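PDB 7DRQ: Uly1 from Catenovulum maritimum, which is an ulvan lyase of polysaccharide lyase family 24 that cleaves the algal polysaccharide ulvan and binds calcium. Local coordinates for residues Q416-V421 and V439-F444; I412-G417 and L456-L461. All coordinates share one frame; numbering follows the deposited sequence.

How the contacts relate
Contacts 1 and 2 are two levels of one interface between consecutive blades of the beta-propeller, with centres about 7 Å apart. Both begin from the hairpin of strands 408-415 and 418-425, and they share its turn residues Gln-416 and Gly-417. Contact 1 lies farther out, about 24 Å from the centre of the chain against about 16 Å for contact 2. A probable hydrogen bond from Phe-420 N to Gly-413 O (2.9 Å) joins the hairpin strands, while within the next blade, on adjacent strands, Phe-444 CD1 packs on Leu-460 CB at 3.5 Å. Both contacts lie away from the calcium sites, so neither includes a metal ligand.

Contact 1 of 2, residues Q416-V421 and V439-F444; sequences QGRPFV and VGSQSF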
ATOM      1  N   GLN A 416       8.728   4.176 -21.566  1.00 18.81           N
ATOM      2  CA  GLN A 416       8.127   3.720 -22.817  1.00 19.71           C
ATOM      3  C   GLN A 416       7.520   2.344 -22.666  1.00 17.20           C
ATOM      4  O   GLN A 416       7.566   1.522 -23.590  1.00 18.39           O
ATOM      5  CB  GLN A 416       9.153   3.743 -23.956  1.00 22.20           C
ATOM      6  CG  GLN A 416       9.662   5.137 -24.321  1.00 28.02           C
ATOM      7  CD  GLN A 416      10.821   5.105 -25.306  1.00 38.89           C
ATOM      8  OE1 GLN A 416      11.092   6.093 -25.987  1.00 46.57           O
ATOM      9  NE2 GLN A 416      11.514   3.967 -25.381  1.00 41.20           N
ATOM     10  N   GLY A 417       6.976   2.043 -21.482  1.00 16.34           N
ATOM     11  CA  GLY A 417       6.356   0.770 -21.200  1.00 17.52           C
ATOM     12  C   GLY A 417       7.293  -0.325 -20.747  1.00 11.95           C
ATOM     13  O   GLY A 417       6.819  -1.405 -20.375  1.00 12.95           O
ATOM     14  N   ARG A 418       8.608  -0.091 -20.752  1.00 13.62           N
ATOM     15  CA  ARG A 418       9.579  -1.128 -20.476  1.00 14.71           C
ATOM     16  C   ARG A 418      10.221  -0.910 -19.113  1.00 11.95           C
ATOM     17  O   ARG A 418      10.560   0.227 -18.761  1.00 12.30           O
ATOM     18  CB  ARG A 418      10.661  -1.151 -21.561  1.00 15.16           C
ATOM     19  CG  ARG A 418      10.045  -1.118 -22.969  1.00 16.23           C
ATOM     20  CD  ARG A 418      10.932  -1.784 -23.986  1.00 19.21           C
ATOM     21  NE  ARG A 418      12.235  -1.136 -24.116  1.00 21.67           N
ATOM     22  CZ  ARG A 418      12.490  -0.101 -24.909  1.00 25.15           C
ATOM     23  NH1 ARG A 418      11.525   0.442 -25.641  1.00 25.43           N
ATOM     24  NH2 ARG A 418      13.716   0.398 -24.966  1.00 27.39           N
ATOM     25  N   PRO A 419      10.373  -1.969 -18.324  1.00 13.00           N
ATOM     26  CA  PRO A 419      10.949  -1.807 -16.982  1.00 12.54           C
ATOM     27  C   PRO A 419      12.391  -1.316 -17.035  1.00 14.67           C
ATOM     28  O   PRO A 419      13.193  -1.759 -17.860  1.00 14.16           O
ATOM     29  CB  PRO A 419      10.854  -3.216 -16.389  1.00 13.16           C
ATOM     30  CG  PRO A 419       9.694  -3.833 -17.096  1.00 12.83           C
ATOM     31  CD  PRO A 419       9.783  -3.304 -18.516  1.00 10.30           C
ATOM     32  N   PHE A 420      12.718  -0.387 -16.139  1.00 13.78           N
ATOM     33  CA  PHE A 420      14.092   0.033 -15.938  1.00 13.57           C
ATOM     34  C   PHE A 420      14.388   0.012 -14.446  1.00 11.88           C
ATOM     35  O   PHE A 420      13.479   0.110 -13.621  1.00 10.29           O
ATOM     36  CB  PHE A 420      14.366   1.437 -16.491  1.00 14.05           C
ATOM     37  CG  PHE A 420      13.667   2.539 -15.745  1.00 14.63           C
ATOM     38  CD1 PHE A 420      14.266   3.147 -14.643  1.00 14.94           C
ATOM     39  CD2 PHE A 420      12.418   2.985 -16.148  1.00 14.23           C
ATOM     40  CE1 PHE A 420      13.625   4.162 -13.962  1.00 15.22           C
ATOM     41  CE2 PHE A 420      11.772   4.008 -15.465  1.00 16.98           C
ATOM     42  CZ  PHE A 420      12.377   4.595 -14.373  1.00 19.03           C
ATOM     43  N   VAL A 421      15.676  -0.087 -14.125  1.00 11.34           N
ATOM     44  CA  VAL A 421      16.171   0.026 -12.755  1.00 11.71           C
ATOM     45  C   VAL A 421      17.303   1.041 -12.738  1.00 15.13           C
ATOM     46  O   VAL A 421      18.263   0.920 -13.505  1.00 14.19           O
ATOM     47  CB  VAL A 421      16.674  -1.316 -12.199  1.00 10.87           C
ATOM     48  CG1 VAL A 421      17.202  -1.120 -10.769  1.00 12.73           C
ATOM     49  CG2 VAL A 421      15.578  -2.380 -12.246  1.00 13.62           C
ATOM     50  N   VAL A 439      14.394  -3.161 -26.660  1.00 24.61           N
ATOM     51  CA  VAL A 439      13.422  -2.861 -27.677  1.00 22.04           C
ATOM     52  C   VAL A 439      12.874  -4.212 -28.140  1.00 20.87           C
ATOM     53  O   VAL A 439      13.597  -5.154 -28.204  1.00 22.50           O
ATOM     54  CB  VAL A 439      14.120  -2.147 -28.840  1.00 30.58           C
ATOM     55  CG1 VAL A 439      13.282  -2.156 -30.075  1.00 32.71           C
ATOM     56  CG2 VAL A 439      14.580  -0.765 -28.437  1.00 28.39           C
ATOM     57  N   GLY A 440      11.593  -4.288 -28.444  1.00 17.66           N
ATOM     58  CA  GLY A 440      10.952  -5.524 -28.846  1.00 19.90           C
ATOM     59  C   GLY A 440      10.362  -6.340 -27.715  1.00 20.93           C
ATOM     60  O   GLY A 440       9.651  -7.316 -27.984  1.00 18.49           O
ATOM     61  N   SER A 441      10.656  -5.989 -26.466  1.00 16.58           N
ATOM     62  CA  SER A 441      10.011  -6.624 -25.330  1.00 17.86           C
ATOM     63  C   SER A 441       8.627  -6.008 -25.108  1.00 15.39           C
ATOM     64  O   SER A 441       8.239  -5.035 -25.756  1.00 15.12           O
ATOM     65  CB  SER A 441      10.889  -6.483 -24.082  1.00 16.70           C
ATOM     66  OG  SER A 441      11.201  -5.122 -23.843  1.00 18.08           O
ATOM     67  N   GLN A 442       7.883  -6.574 -24.159  1.00 17.00           N
ATOM     68  CA  GLN A 442       6.503  -6.154 -23.954  1.00 15.81           C
ATOM     69  C   GLN A 442       6.429  -4.754 -23.352  1.00 17.13           C
ATOM     70  O   GLN A 442       7.376  -4.249 -22.749  1.00 18.07           O
ATOM     71  CB  GLN A 442       5.773  -7.127 -23.034  1.00 18.10           C
ATOM     72  CG  GLN A 442       5.691  -8.533 -23.573  1.00 19.91           C
ATOM     73  CD  GLN A 442       5.310  -9.503 -22.502  1.00 24.75           C
ATOM     74  OE1 GLN A 442       6.146 -10.256 -22.014  1.00 28.87           O
ATOM     75  NE2 GLN A 442       4.048  -9.477 -22.099  1.00 24.52           N
ATOM     76  N   SER A 443       5.264  -4.137 -23.498  1.00 13.35           N
ATOM     77  CA  SER A 443       4.992  -2.823 -22.932  1.00 15.44           C
ATOM     78  C   SER A 443       3.975  -2.962 -21.813  1.00 16.33           C
ATOM     79  O   SER A 443       2.955  -3.647 -21.972  1.00 14.28           O
ATOM     80  CB  SER A 443       4.472  -1.855 -23.992  1.00 23.10           C
ATOM     81  OG  SER A 443       5.560  -1.280 -24.696  1.00 27.17           O
ATOM     82  N   PHE A 444       4.253  -2.309 -20.690  1.00 14.26           N
ATOM     83  CA  PHE A 444       3.399  -2.380 -19.518  1.00 10.89           C
ATOM     84  C   PHE A 444       2.890  -0.988 -19.162  1.00 14.16           C
ATOM     85  O   PHE A 444       3.541   0.027 -19.433  1.00 14.55           O
ATOM     86  CB  PHE A 444       4.156  -3.018 -18.337  1.00 12.09           C
ATOM     87  CG  PHE A 444       4.714  -4.380 -18.666  1.00  9.52           C
ATOM     88  CD1 PHE A 444       3.893  -5.490 -18.658  1.00 11.12           C
ATOM     89  CD2 PHE A 444       6.042  -4.534 -19.032  1.00 12.59           C
ATOM     90  CE1 PHE A 444       4.397  -6.756 -18.983  1.00 12.27           C
ATOM     91  CE2 PHE A 444       6.558  -5.786 -19.359  1.00 11.94           C
ATOM     92  CZ  PHE A 444       5.730  -6.898 -19.328  1.00 12.44           C
TER
HETATM   93  O   HOH W   1       5.305   1.227 -25.360  1.00 32.37           O
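Gly-417 and Phe-444 join the backbones: Phe-444 N donates to Gly-417 O over 2.7 Å, on a lone pair in the carbonyl plane, with a fairly straight N-H (156°). Ser-443 CA adds a CA-H...O contact to the same oxygen. Gly-417 occupies the second corner of a type I' turn, at backbone angles that call for glycine, and a CB there would collide with Ser-443 OG. A water that donates to Gln-416 O is hydrogen-bonded to Ser-443 OG at 2.6 Å. Next along the chain, Arg-418 CD lies 3.4 Å from Ser-441 OG. The bend at chi3 (-61°) turns NE and the guanidinium toward the loop, where NE bonds to Ala-437 O and Val-439 CG2 lies over one guanidinium face, 3.8 Å from Arg-418 NH2. Replacing Arg-418 by alanine would probably deprive Ala-437 O of this donor and leave Val-439 CG2 without the flat group it rests on. Pro-419 CD meets the Phe-444 ring at its edge, 4.0 Å from CD2. Backbone carbonyls thus join loop and hairpin without a salt bridge between them: Gly-417 O and Ala-437 O directly, Gln-416 O through water, while Pro-438 O, bonded to Ser-441 OG, only braces the loop on itself.

Contact 2 of 2, residues I412-G417 and L456-L461; sequences IGLEQG and LYYYLL
Ile-412 and Tyr-458 have the largest buried areas here, with Leu-414 next, and the tyrosine ring is the wedge between the two strands. Their axes come no closer than 10.1 Å and cross at -43°, too far apart for backbone pairing, so side chains fill the space between them. Ile-412 lays its CG2 methyl over one face of the ring, 4.0 Å from Tyr-458 CE2. The isoleucine torsion explains this: with chi1 at -61° CG1 lies beside the backbone N, which leaves CG2 anti to it and facing the ring. Ile-412 and Leu-456 meet tip to tip: Ile-412 CG2 also touches Leu-456 CD2 at 3.9 Å, while Ile-412 CD1, carried by CG1, reaches Leu-456 CD1 at 4.1 Å. Leu-460 CD2 sits over the centre of the opposite ring face, so the ring is clamped between methyl groups of both strands. Leu-414 crosses the outer end of the tyrosine at a slant. Leu-414 CG lies 3.6 Å from Tyr-458 OH, and Leu-414 CD2 continues to Leu-460 CD2 at 4.0 Å. The phenol oxygen, Tyr-458 OH, ends against the hairpin backbone, 3.5 Å from Gly-413 CA. Val-449 packs on Ile-412, Leu-456 and Tyr-458, and Pro-419 on Leu-414 and Tyr-458, extending the apolar layer. Such face-to-face sheet packing is characteristic of neighbouring beta-propeller blades; here the second blade takes strand 3-15 from the N-terminus beside three C-terminal strands, the "Velcro" closure that seals many propellers.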
ATOM      1  N   ILE A 412      12.677   2.173  -9.644  1.00  8.48           N
ATOM      2  CA  ILE A 412      12.214   1.106 -10.524  1.00 14.07           C
ATOM      3  C   ILE A 412      10.924   1.584 -11.174  1.00 15.20           C
ATOM      4  O   ILE A 412      10.002   2.028 -10.481  1.00 14.16           O
ATOM      5  CB  ILE A 412      11.991  -0.213  -9.762  1.00 11.25           C
ATOM      6  CG1 ILE A 412      13.300  -0.690  -9.121  1.00 11.55           C
ATOM      7  CG2 ILE A 412      11.385  -1.285 -10.686  1.00 10.68           C
ATOM      8  CD1 ILE A 412      13.099  -1.723  -8.014  1.00 12.71           C
ATOM      9  N   GLY A 413      10.854   1.492 -12.493  1.00 10.67           N
ATOM     10  CA  GLY A 413       9.702   2.045 -13.156  1.00 12.24           C
ATOM     11  C   GLY A 413       9.588   1.562 -14.577  1.00 12.07           C
ATOM     12  O   GLY A 413      10.269   0.626 -14.993  1.00 11.64           O
ATOM     13  N   LEU A 414       8.702   2.219 -15.311  1.00 14.37           N
ATOM     14  CA  LEU A 414       8.447   1.912 -16.710  1.00 13.10           C
ATOM     15  C   LEU A 414       8.829   3.123 -17.538  1.00 16.90           C
ATOM     16  O   LEU A 414       8.404   4.242 -17.237  1.00 14.71           O
ATOM     17  CB  LEU A 414       6.977   1.546 -16.933  1.00 11.64           C
ATOM     18  CG  LEU A 414       6.507   0.373 -16.068  1.00 13.18           C
ATOM     19  CD1 LEU A 414       4.988   0.169 -16.129  1.00 11.57           C
ATOM     20  CD2 LEU A 414       7.230  -0.910 -16.490  1.00 12.24           C
ATOM     21  N   GLU A 415       9.639   2.904 -18.565  1.00 15.71           N
ATOM     22  CA  GLU A 415       9.993   3.950 -19.510  1.00 16.07           C
ATOM     23  C   GLU A 415       9.620   3.449 -20.894  1.00 17.37           C
ATOM     24  O   GLU A 415      10.112   2.401 -21.324  1.00 15.59           O
ATOM     25  CB  GLU A 415      11.481   4.290 -19.431  1.00 20.84           C
ATOM     26  CG  GLU A 415      11.895   5.481 -20.276  1.00 20.42           C
ATOM     27  CD  GLU A 415      13.284   5.961 -19.922  1.00 25.53           C
ATOM     28  OE1 GLU A 415      13.426   6.700 -18.922  1.00 28.84           O
ATOM     29  OE2 GLU A 415      14.237   5.579 -20.631  1.00 31.56           O
ATOM     30  N   GLN A 416       8.728   4.176 -21.566  1.00 18.81           N
ATOM     31  CA  GLN A 416       8.127   3.720 -22.817  1.00 19.71           C
ATOM     32  C   GLN A 416       7.520   2.344 -22.666  1.00 17.20           C
ATOM     33  O   GLN A 416       7.566   1.522 -23.590  1.00 18.39           O
ATOM     34  CB  GLN A 416       9.153   3.743 -23.956  1.00 22.20           C
ATOM     35  CG  GLN A 416       9.662   5.137 -24.321  1.00 28.02           C
ATOM     36  CD  GLN A 416      10.821   5.105 -25.306  1.00 38.89           C
ATOM     37  OE1 GLN A 416      11.092   6.093 -25.987  1.00 46.57           O
ATOM     38  NE2 GLN A 416      11.514   3.967 -25.381  1.00 41.20           N
ATOM     39  N   GLY A 417       6.976   2.043 -21.482  1.00 16.34           N
ATOM     40  CA  GLY A 417       6.356   0.770 -21.200  1.00 17.52           C
ATOM     41  C   GLY A 417       7.293  -0.325 -20.747  1.00 11.95           C
ATOM     42  O   GLY A 417       6.819  -1.405 -20.375  1.00 12.95           O
ATOM     43  N   LEU A 456      14.005  -8.586  -7.617  1.00 13.41           N
ATOM     44  CA  LEU A 456      12.879  -7.699  -7.882  1.00 13.79           C
ATOM     45  C   LEU A 456      11.747  -8.531  -8.480  1.00 12.82           C
ATOM     46  O   LEU A 456      11.930  -9.182  -9.515  1.00 13.77           O
ATOM     47  CB  LEU A 456      13.292  -6.572  -8.837  1.00 13.01           C
ATOM     48  CG  LEU A 456      12.235  -5.901  -9.736  1.00 13.07           C
ATOM     49  CD1 LEU A 456      11.183  -5.215  -8.891  1.00 12.84           C
ATOM     50  CD2 LEU A 456      12.858  -4.889 -10.717  1.00 14.48           C
ATOM     51  N   TYR A 457      10.606  -8.544  -7.803  1.00 11.10           N
ATOM     52  CA  TYR A 457       9.390  -9.190  -8.278  1.00 10.79           C
ATOM     53  C   TYR A 457       8.488  -8.079  -8.779  1.00 10.77           C
ATOM     54  O   TYR A 457       7.985  -7.275  -7.987  1.00 10.87           O
ATOM     55  CB  TYR A 457       8.734 -10.006  -7.157  1.00 10.41           C
ATOM     56  CG  TYR A 457       9.595 -11.181  -6.750  1.00  8.81           C
ATOM     57  CD1 TYR A 457      10.710 -11.001  -5.931  1.00 11.26           C
ATOM     58  CD2 TYR A 457       9.325 -12.467  -7.225  1.00 14.29           C
ATOM     59  CE1 TYR A 457      11.519 -12.069  -5.578  1.00 14.08           C
ATOM     60  CE2 TYR A 457      10.142 -13.546  -6.886  1.00 14.03           C
ATOM     61  CZ  TYR A 457      11.233 -13.338  -6.059  1.00 13.43           C
ATOM     62  OH  TYR A 457      12.041 -14.402  -5.712  1.00 14.82           O
ATOM     63  N   TYR A 458       8.333  -7.992 -10.100  1.00  9.20           N
ATOM     64  CA  TYR A 458       7.606  -6.891 -10.730  1.00  9.67           C
ATOM     65  C   TYR A 458       6.280  -7.437 -11.229  1.00 12.65           C
ATOM     66  O   TYR A 458       6.251  -8.274 -12.133  1.00 11.24           O
ATOM     67  CB  TYR A 458       8.424  -6.289 -11.876  1.00 10.08           C
ATOM     68  CG  TYR A 458       8.205  -4.815 -12.111  1.00 10.30           C
ATOM     69  CD1 TYR A 458       7.240  -4.104 -11.410  1.00 11.19           C
ATOM     70  CD2 TYR A 458       8.974  -4.131 -13.060  1.00  9.92           C
ATOM     71  CE1 TYR A 458       7.061  -2.748 -11.629  1.00 12.78           C
ATOM     72  CE2 TYR A 458       8.799  -2.788 -13.288  1.00 13.01           C
ATOM     73  CZ  TYR A 458       7.843  -2.098 -12.584  1.00 12.39           C
ATOM     74  OH  TYR A 458       7.697  -0.753 -12.834  1.00 12.68           O
ATOM     75  N   TYR A 459       5.200  -6.942 -10.651  1.00  9.64           N
ATOM     76  CA  TYR A 459       3.843  -7.413 -10.922  1.00 10.77           C
ATOM     77  C   TYR A 459       3.219  -6.364 -11.832  1.00 11.55           C
ATOM     78  O   TYR A 459       3.014  -5.219 -11.415  1.00 10.80           O
ATOM     79  CB  TYR A 459       3.111  -7.582  -9.588  1.00 10.47           C
ATOM     80  CG  TYR A 459       1.732  -8.206  -9.597  1.00 11.21           C
ATOM     81  CD1 TYR A 459       1.185  -8.781 -10.736  1.00 11.55           C
ATOM     82  CD2 TYR A 459       0.970  -8.205  -8.432  1.00 11.50           C
ATOM     83  CE1 TYR A 459      -0.096  -9.350 -10.713  1.00 11.80           C
ATOM     84  CE2 TYR A 459      -0.290  -8.762  -8.396  1.00 12.80           C
ATOM     85  CZ  TYR A 459      -0.829  -9.325  -9.531  1.00 11.23           C
ATOM     86  OH  TYR A 459      -2.098  -9.864  -9.441  1.00 12.68           O
ATOM     87  N   LEU A 460       2.935  -6.740 -13.072  1.00 10.59           N
ATOM     88  CA  LEU A 460       2.793  -5.771 -14.151  1.00 10.82           C
ATOM     89  C   LEU A 460       1.477  -5.926 -14.905  1.00 12.47           C
ATOM     90  O   LEU A 460       1.039  -7.044 -15.165  1.00 12.17           O
ATOM     91  CB  LEU A 460       3.951  -5.937 -15.143  1.00  9.91           C
ATOM     92  CG  LEU A 460       5.330  -5.561 -14.610  1.00 10.43           C
ATOM     93  CD1 LEU A 460       6.421  -6.323 -15.357  1.00 10.58           C
ATOM     94  CD2 LEU A 460       5.556  -4.048 -14.718  1.00 12.81           C
ATOM     95  N   LEU A 461       0.872  -4.797 -15.275  1.00  9.84           N
ATOM     96  CA  LEU A 461      -0.288  -4.755 -16.165  1.00  8.15           C
ATOM     97  C   LEU A 461       0.191  -4.483 -17.592  1.00 11.53           C
ATOM     98  O   LEU A 461       0.857  -3.473 -17.843  1.00 13.53           O
ATOM     99  CB  LEU A 461      -1.269  -3.669 -15.726  1.00 10.71           C
ATOM    100  CG  LEU A 461      -2.456  -3.360 -16.648  1.00 11.13           C
ATOM    101  CD1 LEU A 461      -3.418  -4.511 -16.681  1.00 11.82           C
ATOM    102  CD2 LEU A 461      -3.177  -2.099 -16.164  1.00 12.03           C
TER